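Local coordinates for protein alpha-rhamnosidase (Dictyoglomus thermophilum, PDB 6I60) that probably hydrolyses terminal non-reducing alpha-L-rhamnose residues from alpha-L-rhamnosides, at residues Tyr195-Glu203 against Leu216-Val227; Ile248-Tyr258 against Pro293-His301. All coordinates share one frame; numbering follows the deposited sequence.

Contact 1. Residues Tyr195-Glu203 against Leu216-Val227; sequences YIAGLGLYE and LDPGQTDYKKRV
The phenol of Y202 lies alongside the side chain of D217, both pointing the same way, and its OH donates to D217 OD2 at 2.5 Å. Ring and carboxylate planes are 63° apart. Y202 has its CG between the backbone N and the carbonyl carbon (chi1 74°), which swings the ring alongside D217 and brings P218 CD to the ring edge, 3.7 Å from Y202 CD1. A weak backbone bond, Y202 N to D217 O at 3.2 Å, and a CA-H...O contact from L201 CA to the same oxygen tie the strand to the loop. P218, after a cis peptide, has its CD 3.2 Å from both G198 O and G200 O. Farther along, L199 meets V227 tip to tip, CD2 to CG1 at 3.7 Å, while sliding past the Y223 ring in the opposite direction; L201 and L216 run side by side. A phenylalanine in place of Y202 would probably keep the packing on P218 but leave D217 OD2 without its phenol donor. In the second shell, T230 OG1 also bonds D217 OD2, and Y232 OH bonds the Y202 hydroxyl. G200 and L201 form a classic beta bulge opposite G250. The contact thus sits where strand 189-199 passes into strand 201-206, with strand 226-233 beside the first and helix 524-535 against T221 and R226.

Contact 2. Residues Ile248-Tyr258 against Pro293-His301; sequences ILGNGRYVKEY and PITLNSLYH
N251 and N297 cross at a slant, their amide planes 58° apart, where a type II' beta turn from N251 to Y254 leaves strand 242-250. The main bond runs from the N251 backbone: its N-H points almost straight at N297 OD1 (2.6 Å, 172° at the hydrogen) and lies in the carbonyl plane of that amide. N297 reaches it with chi1 at 62°, its CG tucked between its own N and carbonyl carbon. In return N297 ND2 gives a weak bond to N251 OD1, while N251 ND2 is taken by A174 O on strand 171-184. At one end of the contact I248 and I294 touch by their CD1 atoms at 3.6 Å. Beyond N297, L299 points toward the turn and lays CD1 against G252 C, 3.6 Å away. That methyl also sits over one face of the R253 guanidinium, offset toward the rim, the two side chains crossing at about a right angle. R253, bent at chi2, meets Y300 at a similar crossing, guanidinium and ring planes 67° apart. The stronger polar partner of Y300 OH is E502 O; from R253 NH1 the hydroxyl accepts a weak bond at 3.3 Å.

In the fold
Contact 1 closes before contact 2 opens along the chain, strand 226-233 of the first being followed by strand 242-250 of the second. Their centres are about 12 Å apart. Strands 201-206 and 242-250, one from each contact, are antiparallel neighbours, joined directly by L201 O with G250 N at 2.8 Å and by G200 N with G250 O at 3.0 Å, both probable hydrogen bonds. Strand 242-250 also pairs with strand 171-184, as does strand 288-298. Y254 packs on L199 and Y223, so the turn after strand 242-250 is packed against the end of strand 189-199 and the loop before strand 226-233. The two contacts thus lie side by side in the family's N-terminal domain region.

Contact 1. Residues Tyr195-Glu203 against Leu216-Val227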
loop_
_atom_site.group_PDB
_atom_site.type_symbol
_atom_site.label_atom_id
_atom_site.label_comp_id
_atom_site.label_asym_id
_atom_site.label_seq_id
_atom_site.Cartn_x
_atom_site.Cartn_y
_atom_site.Cartn_z
ATOM N N TYR A 195 -0.382 -25.675 -1.186
ATOM C CA TYR A 195 0.139 -24.640 -2.079
ATOM C C TYR A 195 -0.847 -24.475 -3.230
ATOM O O TYR A 195 -0.816 -25.241 -4.197
ATOM C CB TYR A 195 1.535 -25.000 -2.585
ATOM C CG TYR A 195 2.491 -25.475 -1.508
ATOM C CD1 TYR A 195 2.466 -26.789 -1.057
ATOM C CD2 TYR A 195 3.425 -24.611 -0.951
ATOM C CE1 TYR A 195 3.337 -27.227 -0.075
ATOM C CE2 TYR A 195 4.303 -25.042 0.031
ATOM C CZ TYR A 195 4.253 -26.349 0.465
ATOM O OH TYR A 195 5.124 -26.775 1.441
ATOM N N ILE A 196 -1.713 -23.469 -3.130
ATOM C CA ILE A 196 -2.830 -23.287 -4.050
ATOM C C ILE A 196 -2.682 -21.954 -4.769
ATOM O O ILE A 196 -2.209 -20.970 -4.190
ATOM C CB ILE A 196 -4.182 -23.363 -3.307
ATOM C CG1 ILE A 196 -5.349 -23.089 -4.257
ATOM C CG2 ILE A 196 -4.195 -22.413 -2.115
ATOM C CD1 ILE A 196 -6.685 -23.570 -3.739
ATOM N N ALA A 197 -3.075 -21.934 -6.043
ATOM C CA ALA A 197 -3.200 -20.708 -6.835
ATOM C C ALA A 197 -4.504 -20.836 -7.620
ATOM O O ALA A 197 -4.531 -21.406 -8.714
ATOM C CB ALA A 197 -2.001 -20.499 -7.752
ATOM N N GLY A 198 -5.587 -20.323 -7.042
ATOM C CA GLY A 198 -6.875 -20.339 -7.704
ATOM C C GLY A 198 -7.162 -19.040 -8.429
ATOM O O GLY A 198 -7.328 -17.994 -7.796
ATOM N N LEU A 199 -7.221 -19.094 -9.755
ATOM C CA LEU A 199 -7.421 -17.911 -10.582
ATOM C C LEU A 199 -8.895 -17.772 -10.940
ATOM O O LEU A 199 -9.544 -18.758 -11.300
ATOM C CB LEU A 199 -6.572 -17.990 -11.851
ATOM C CG LEU A 199 -5.057 -17.982 -11.644
ATOM C CD1 LEU A 199 -4.356 -17.532 -12.909
ATOM C CD2 LEU A 199 -4.668 -17.090 -10.471
ATOM N N GLY A 200 -9.423 -16.554 -10.826
ATOM C CA GLY A 200 -8.667 -15.415 -10.330
ATOM C C GLY A 200 -8.778 -15.264 -8.825
ATOM O O GLY A 200 -7.926 -14.646 -8.184
ATOM N N LEU A 201 -9.844 -15.833 -8.262
ATOM C CA LEU A 201 -10.070 -15.856 -6.825
ATOM C C LEU A 201 -10.439 -17.271 -6.403
ATOM O O LEU A 201 -10.895 -18.082 -7.214
ATOM C CB LEU A 201 -11.174 -14.873 -6.413
ATOM C CG LEU A 201 -10.960 -13.412 -6.818
ATOM C CD1 LEU A 201 -12.230 -12.598 -6.609
ATOM C CD2 LEU A 201 -9.790 -12.810 -6.048
ATOM N N TYR A 202 -10.236 -17.569 -5.121
ATOM C CA TYR A 202 -10.501 -18.910 -4.622
ATOM C C TYR A 202 -10.845 -18.858 -3.140
ATOM O O TYR A 202 -10.588 -17.868 -2.451
ATOM C CB TYR A 202 -9.306 -19.846 -4.854
ATOM C CG TYR A 202 -8.136 -19.592 -3.928
ATOM C CD1 TYR A 202 -7.147 -18.678 -4.267
ATOM C CD2 TYR A 202 -8.018 -20.266 -2.717
ATOM C CE1 TYR A 202 -6.077 -18.439 -3.426
ATOM C CE2 TYR A 202 -6.953 -20.031 -1.869
ATOM C CZ TYR A 202 -5.984 -19.119 -2.229
ATOM O OH TYR A 202 -4.921 -18.883 -1.393
ATOM N N GLU A 203 -11.430 -19.955 -2.661
ATOM C CA GLU A 203 -11.646 -20.187 -1.241
ATOM C C GLU A 203 -11.369 -21.655 -0.963
ATOM O O GLU A 203 -11.912 -22.528 -1.645
ATOM C CB GLU A 203 -13.071 -19.812 -0.816
ATOM C CG GLU A 203 -13.188 -18.417 -0.223
ATOM C CD GLU A 203 -14.537 -18.160 0.428
ATOM O OE1 GLU A 203 -15.515 -18.848 0.069
ATOM O OE2 GLU A 203 -14.617 -17.267 1.300
ATOM N N LEU A 216 -10.246 -12.497 -1.039
ATOM C CA LEU A 216 -9.890 -11.969 -2.359
ATOM C C LEU A 216 -8.444 -12.306 -2.721
ATOM O O LEU A 216 -7.684 -11.461 -3.201
ATOM C CB LEU A 216 -10.137 -10.460 -2.432
ATOM C CG LEU A 216 -11.591 -10.017 -2.239
ATOM C CD1 LEU A 216 -11.754 -8.547 -2.568
ATOM C CD2 LEU A 216 -12.538 -10.861 -3.081
ATOM N N ASP A 217 -8.063 -13.559 -2.479
ATOM C CA ASP A 217 -6.793 -14.225 -2.730
ATOM C C ASP A 217 -6.855 -15.008 -4.038
ATOM O O ASP A 217 -7.885 -15.620 -4.347
ATOM C CB ASP A 217 -6.451 -15.177 -1.583
ATOM C CG ASP A 217 -4.958 -15.297 -1.346
ATOM O OD1 ASP A 217 -4.303 -14.257 -1.125
ATOM O OD2 ASP A 217 -4.439 -16.433 -1.382
ATOM N N PRO A 218 -5.781 -15.015 -4.843
ATOM C CA PRO A 218 -4.516 -14.324 -4.584
ATOM C C PRO A 218 -4.528 -12.860 -5.012
ATOM O O PRO A 218 -5.577 -12.327 -5.378
ATOM C CB PRO A 218 -3.518 -15.118 -5.421
ATOM C CG PRO A 218 -4.321 -15.582 -6.590
ATOM C CD PRO A 218 -5.729 -15.800 -6.091
ATOM N N GLY A 219 -3.356 -12.222 -4.968
ATOM C CA GLY A 219 -3.254 -10.836 -5.362
ATOM C C GLY A 219 -3.330 -10.642 -6.866
ATOM O O GLY A 219 -3.041 -11.536 -7.662
ATOM N N GLN A 220 -3.726 -9.434 -7.254
ATOM C CA GLN A 220 -3.871 -9.093 -8.663
ATOM C C GLN A 220 -2.499 -8.844 -9.275
ATOM O O GLN A 220 -1.769 -7.947 -8.839
ATOM C CB GLN A 220 -4.764 -7.865 -8.820
ATOM C CG GLN A 220 -6.071 -7.950 -8.055
ATOM C CD GLN A 220 -6.957 -6.744 -8.288
ATOM O OE1 GLN A 220 -6.647 -5.881 -9.111
ATOM N NE2 GLN A 220 -8.067 -6.677 -7.562
ATOM N N THR A 221 -2.148 -9.641 -10.281
ATOM C CA THR A 221 -0.923 -9.457 -11.044
ATOM C C THR A 221 -1.219 -9.745 -12.507
ATOM O O THR A 221 -2.316 -10.177 -12.868
ATOM C CB THR A 221 0.209 -10.371 -10.556
ATOM O OG1 THR A 221 -0.298 -11.695 -10.347
ATOM C CG2 THR A 221 0.807 -9.846 -9.261
ATOM N N ASP A 222 -0.227 -9.497 -13.356
ATOM C CA ASP A 222 -0.306 -9.916 -14.752
ATOM C C ASP A 222 -0.168 -11.432 -14.792
ATOM O O ASP A 222 0.944 -11.969 -14.783
ATOM C CB ASP A 222 0.775 -9.233 -15.582
ATOM C CG ASP A 222 0.657 -9.544 -17.062
ATOM O OD1 ASP A 222 -0.162 -10.416 -17.424
ATOM O OD2 ASP A 222 1.382 -8.916 -17.863
ATOM N N TYR A 223 -1.306 -12.133 -14.827
ATOM C CA TYR A 223 -1.295 -13.589 -14.716
ATOM C C TYR A 223 -0.563 -14.255 -15.874
ATOM O O TYR A 223 -0.157 -15.416 -15.749
ATOM C CB TYR A 223 -2.728 -14.119 -14.620
ATOM C CG TYR A 223 -3.532 -13.515 -13.488
ATOM C CD1 TYR A 223 -3.260 -13.839 -12.165
ATOM C CD2 TYR A 223 -4.560 -12.614 -13.743
ATOM C CE1 TYR A 223 -3.991 -13.286 -11.126
ATOM C CE2 TYR A 223 -5.296 -12.056 -12.711
ATOM C CZ TYR A 223 -5.007 -12.395 -11.405
ATOM O OH TYR A 223 -5.738 -11.841 -10.378
ATOM N N LYS A 224 -0.378 -13.548 -16.991
ATOM C CA LYS A 224 0.393 -14.111 -18.093
ATOM C C LYS A 224 1.887 -14.105 -17.792
ATOM O O LYS A 224 2.632 -14.922 -18.344
ATOM C CB LYS A 224 0.107 -13.341 -19.381
ATOM C CG LYS A 224 -1.051 -13.897 -20.194
ATOM C CD LYS A 224 -1.328 -13.035 -21.415
ATOM C CE LYS A 224 -2.416 -13.639 -22.284
ATOM N NZ LYS A 224 -2.993 -12.630 -23.214
ATOM N N LYS A 225 2.341 -13.202 -16.924
ATOM C CA LYS A 225 3.754 -13.103 -16.582
ATOM C C LYS A 225 4.092 -13.701 -15.224
ATOM O O LYS A 225 5.233 -14.124 -15.016
ATOM C CB LYS A 225 4.205 -11.637 -16.611
ATOM C CG LYS A 225 4.300 -11.042 -18.008
ATOM C CD LYS A 225 5.733 -10.657 -18.346
ATOM C CE LYS A 225 5.887 -10.310 -19.821
ATOM N NZ LYS A 225 7.169 -10.817 -20.389
ATOM N N ARG A 226 3.133 -13.756 -14.300
ATOM C CA ARG A 226 3.404 -14.282 -12.970
ATOM C C ARG A 226 2.087 -14.535 -12.255
ATOM O O ARG A 226 1.146 -13.749 -12.389
ATOM C CB ARG A 226 4.271 -13.311 -12.159
ATOM C CG ARG A 226 3.960 -13.273 -10.676
ATOM C CD ARG A 226 5.001 -12.461 -9.942
ATOM N NE ARG A 226 5.205 -11.180 -10.601
ATOM C CZ ARG A 226 5.192 -10.010 -9.977
ATOM N NH1 ARG A 226 4.992 -9.951 -8.668
ATOM N NH2 ARG A 226 5.381 -8.899 -10.670
ATOM N N VAL A 227 2.030 -15.634 -11.505
ATOM C CA VAL A 227 0.873 -15.991 -10.692
ATOM C C VAL A 227 1.363 -16.260 -9.277
ATOM O O VAL A 227 2.138 -17.197 -9.054
ATOM C CB VAL A 227 0.130 -17.220 -11.247
ATOM C CG1 VAL A 227 -1.000 -17.624 -10.308
ATOM C CG2 VAL A 227 -0.403 -16.940 -12.646
#

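Contact 2. Residues Ile248-Tyr258 against Pro293-His301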
loop_
_atom_site.group_PDB
_atom_site.type_symbol
_atom_site.label_atom_id
_atom_site.label_comp_id
_atom_site.label_asym_id
_atom_site.label_seq_id
_atom_site.Cartn_x
_atom_site.Cartn_y
_atom_site.Cartn_z
ATOM N N ILE A 248 -13.452 -23.430 -4.303
ATOM C CA ILE A 248 -14.424 -22.759 -5.158
ATOM C C ILE A 248 -13.723 -21.590 -5.837
ATOM O O ILE A 248 -12.989 -20.837 -5.186
ATOM C CB ILE A 248 -15.657 -22.295 -4.360
ATOM C CG1 ILE A 248 -16.574 -21.441 -5.237
ATOM C CG2 ILE A 248 -15.240 -21.539 -3.110
ATOM C CD1 ILE A 248 -18.038 -21.586 -4.900
ATOM N N LEU A 249 -13.936 -21.448 -7.142
ATOM C CA LEU A 249 -13.215 -20.474 -7.950
ATOM C C LEU A 249 -14.082 -19.262 -8.257
ATOM O O LEU A 249 -15.265 -19.395 -8.582
ATOM C CB LEU A 249 -12.740 -21.105 -9.260
ATOM C CG LEU A 249 -11.583 -22.099 -9.157
ATOM C CD1 LEU A 249 -11.097 -22.474 -10.543
ATOM C CD2 LEU A 249 -10.446 -21.528 -8.322
ATOM N N GLY A 250 -13.480 -18.078 -8.157
ATOM C CA GLY A 250 -14.127 -16.845 -8.559
ATOM C C GLY A 250 -13.430 -16.219 -9.750
ATOM O O GLY A 250 -12.286 -16.570 -10.056
ATOM N N ASN A 251 -14.102 -15.293 -10.437
ATOM C CA ASN A 251 -13.515 -14.679 -11.625
ATOM C C ASN A 251 -12.446 -13.658 -11.252
ATOM O O ASN A 251 -11.265 -13.830 -11.577
ATOM C CB ASN A 251 -14.607 -14.020 -12.474
ATOM C CG ASN A 251 -15.763 -14.954 -12.768
ATOM O OD1 ASN A 251 -15.721 -16.141 -12.447
ATOM N ND2 ASN A 251 -16.808 -14.416 -13.378
ATOM N N GLY A 252 -12.845 -12.585 -10.573
ATOM C CA GLY A 252 -11.915 -11.541 -10.199
ATOM C C GLY A 252 -11.383 -10.786 -11.398
ATOM O O GLY A 252 -12.154 -10.199 -12.163
ATOM N N ARG A 253 -10.064 -10.798 -11.573
ATOM C CA ARG A 253 -9.428 -10.142 -12.705
ATOM C C ARG A 253 -9.049 -11.107 -13.819
ATOM O O ARG A 253 -8.705 -10.656 -14.917
ATOM C CB ARG A 253 -8.184 -9.378 -12.238
ATOM C CG ARG A 253 -8.505 -8.081 -11.518
ATOM C CD ARG A 253 -8.168 -6.890 -12.390
ATOM N NE ARG A 253 -8.396 -5.615 -11.717
ATOM C CZ ARG A 253 -9.531 -4.926 -11.785
ATOM N NH1 ARG A 253 -10.548 -5.388 -12.498
ATOM N NH2 ARG A 253 -9.647 -3.772 -11.144
ATOM N N TYR A 254 -9.104 -12.415 -13.568
ATOM C CA TYR A 254 -8.839 -13.424 -14.595
ATOM C C TYR A 254 -10.102 -13.584 -15.436
ATOM O O TYR A 254 -10.866 -14.543 -15.305
ATOM C CB TYR A 254 -8.411 -14.741 -13.960
ATOM C CG TYR A 254 -7.639 -15.659 -14.884
ATOM C CD1 TYR A 254 -6.306 -15.414 -15.184
ATOM C CD2 TYR A 254 -8.243 -16.777 -15.449
ATOM C CE1 TYR A 254 -5.595 -16.252 -16.027
ATOM C CE2 TYR A 254 -7.542 -17.621 -16.293
ATOM C CZ TYR A 254 -6.217 -17.354 -16.577
ATOM O OH TYR A 254 -5.509 -18.186 -17.414
ATOM N N VAL A 255 -10.325 -12.609 -16.316
ATOM C CA VAL A 255 -11.511 -12.569 -17.158
ATOM C C VAL A 255 -11.083 -12.346 -18.602
ATOM O O VAL A 255 -9.972 -11.893 -18.886
ATOM C CB VAL A 255 -12.505 -11.476 -16.710
ATOM C CG1 VAL A 255 -13.368 -11.980 -15.562
ATOM C CG2 VAL A 255 -11.757 -10.222 -16.304
ATOM N N LYS A 256 -11.998 -12.665 -19.522
ATOM C CA LYS A 256 -11.666 -12.643 -20.944
ATOM C C LYS A 256 -11.424 -11.229 -21.458
ATOM O O LYS A 256 -10.695 -11.049 -22.440
ATOM C CB LYS A 256 -12.778 -13.314 -21.750
ATOM C CG LYS A 256 -12.411 -14.691 -22.283
ATOM C CD LYS A 256 -11.939 -14.616 -23.726
ATOM C CE LYS A 256 -13.017 -15.089 -24.687
ATOM N NZ LYS A 256 -12.669 -14.786 -26.104
ATOM N N GLU A 257 -12.018 -10.218 -20.820
ATOM C CA GLU A 257 -11.878 -8.856 -21.325
ATOM C C GLU A 257 -10.445 -8.352 -21.219
ATOM O O GLU A 257 -9.999 -7.577 -22.072
ATOM C CB GLU A 257 -12.828 -7.916 -20.581
ATOM C CG GLU A 257 -12.740 -8.007 -19.066
ATOM C CD GLU A 257 -13.978 -8.629 -18.448
ATOM O OE1 GLU A 257 -14.659 -9.415 -19.141
ATOM O OE2 GLU A 257 -14.271 -8.333 -17.270
ATOM N N TYR A 258 -9.709 -8.778 -20.195
ATOM C CA TYR A 258 -8.326 -8.363 -20.007
ATOM C C TYR A 258 -7.336 -9.301 -20.685
ATOM O O TYR A 258 -6.126 -9.159 -20.478
ATOM C CB TYR A 258 -8.004 -8.256 -18.515
ATOM C CG TYR A 258 -8.947 -7.356 -17.751
ATOM C CD1 TYR A 258 -9.437 -6.188 -18.318
ATOM C CD2 TYR A 258 -9.350 -7.676 -16.460
ATOM C CE1 TYR A 258 -10.300 -5.364 -17.625
ATOM C CE2 TYR A 258 -10.214 -6.857 -15.758
ATOM C CZ TYR A 258 -10.686 -5.702 -16.346
ATOM O OH TYR A 258 -11.545 -4.882 -15.654
ATOM N N PRO A 293 -23.946 -22.781 -5.245
ATOM C CA PRO A 293 -24.907 -21.686 -5.045
ATOM C C PRO A 293 -24.537 -20.409 -5.782
ATOM O O PRO A 293 -25.436 -19.696 -6.244
ATOM C CB PRO A 293 -24.898 -21.487 -3.524
ATOM C CG PRO A 293 -23.564 -21.997 -3.084
ATOM C CD PRO A 293 -23.219 -23.124 -4.010
ATOM N N ILE A 294 -23.252 -20.095 -5.911
ATOM C CA ILE A 294 -22.835 -18.841 -6.530
ATOM C C ILE A 294 -22.946 -18.963 -8.043
ATOM O O ILE A 294 -22.385 -19.884 -8.649
ATOM C CB ILE A 294 -21.405 -18.471 -6.107
ATOM C CG1 ILE A 294 -21.345 -18.209 -4.602
ATOM C CG2 ILE A 294 -20.929 -17.243 -6.865
ATOM C CD1 ILE A 294 -20.530 -19.223 -3.842
ATOM N N THR A 295 -23.674 -18.031 -8.659
ATOM C CA THR A 295 -23.771 -17.976 -10.113
ATOM C C THR A 295 -22.762 -16.976 -10.659
ATOM O O THR A 295 -21.562 -17.261 -10.710
ATOM C CB THR A 295 -25.187 -17.601 -10.558
ATOM O OG1 THR A 295 -25.478 -16.257 -10.160
ATOM C CG2 THR A 295 -26.208 -18.545 -9.936
ATOM N N LEU A 296 -23.233 -15.799 -11.062
ATOM C CA LEU A 296 -22.348 -14.770 -11.583
ATOM C C LEU A 296 -21.585 -14.097 -10.451
ATOM O O LEU A 296 -22.126 -13.865 -9.366
ATOM C CB LEU A 296 -23.144 -13.728 -12.369
ATOM C CG LEU A 296 -24.001 -14.262 -13.515
ATOM C CD1 LEU A 296 -24.799 -13.134 -14.150
ATOM C CD2 LEU A 296 -23.131 -14.954 -14.547
ATOM N N ASN A 297 -20.316 -13.785 -10.708
ATOM C CA ASN A 297 -19.484 -13.091 -9.736
ATOM C C ASN A 297 -18.531 -12.167 -10.480
ATOM O O ASN A 297 -17.863 -12.592 -11.426
ATOM C CB ASN A 297 -18.710 -14.080 -8.853
ATOM C CG ASN A 297 -17.759 -14.960 -9.646
ATOM O OD1 ASN A 297 -16.543 -14.775 -9.602
ATOM N ND2 ASN A 297 -18.310 -15.927 -10.370
ATOM N N SER A 298 -18.485 -10.905 -10.059
ATOM C CA SER A 298 -17.644 -9.911 -10.708
ATOM C C SER A 298 -17.242 -8.863 -9.686
ATOM O O SER A 298 -18.044 -8.487 -8.827
ATOM C CB SER A 298 -18.366 -9.250 -11.888
ATOM O OG SER A 298 -17.453 -8.557 -12.720
ATOM N N LEU A 299 -15.996 -8.393 -9.782
ATOM C CA LEU A 299 -15.526 -7.359 -8.866
ATOM C C LEU A 299 -16.289 -6.054 -9.053
ATOM O O LEU A 299 -16.484 -5.308 -8.088
ATOM C CB LEU A 299 -14.028 -7.124 -9.060
ATOM C CG LEU A 299 -13.100 -8.304 -8.771
ATOM C CD1 LEU A 299 -11.676 -7.987 -9.202
ATOM C CD2 LEU A 299 -13.149 -8.669 -7.299
ATOM N N TYR A 300 -16.729 -5.761 -10.280
ATOM C CA TYR A 300 -17.428 -4.506 -10.535
ATOM C C TYR A 300 -18.919 -4.623 -10.249
ATOM O O TYR A 300 -19.539 -3.665 -9.773
ATOM C CB TYR A 300 -17.221 -4.061 -11.985
ATOM C CG TYR A 300 -15.813 -3.634 -12.333
ATOM C CD1 TYR A 300 -15.402 -3.566 -13.659
ATOM C CD2 TYR A 300 -14.899 -3.295 -11.346
ATOM C CE1 TYR A 300 -14.121 -3.179 -13.991
ATOM C CE2 TYR A 300 -13.612 -2.903 -11.668
ATOM C CZ TYR A 300 -13.229 -2.848 -12.994
ATOM O OH TYR A 300 -11.951 -2.462 -13.322
ATOM N N HIS A 301 -19.511 -5.783 -10.536
ATOM C CA HIS A 301 -20.960 -5.921 -10.558
ATOM C C HIS A 301 -21.532 -6.743 -9.413
ATOM O O HIS A 301 -22.757 -6.776 -9.255
ATOM C CB HIS A 301 -21.398 -6.537 -11.892
ATOM C CG HIS A 301 -20.798 -5.866 -13.087
ATOM N ND1 HIS A 301 -21.115 -4.577 -13.455
ATOM C CD2 HIS A 301 -19.890 -6.303 -13.992
ATOM C CE1 HIS A 301 -20.434 -4.249 -14.538
ATOM N NE2 HIS A 301 -19.683 -5.279 -14.885
#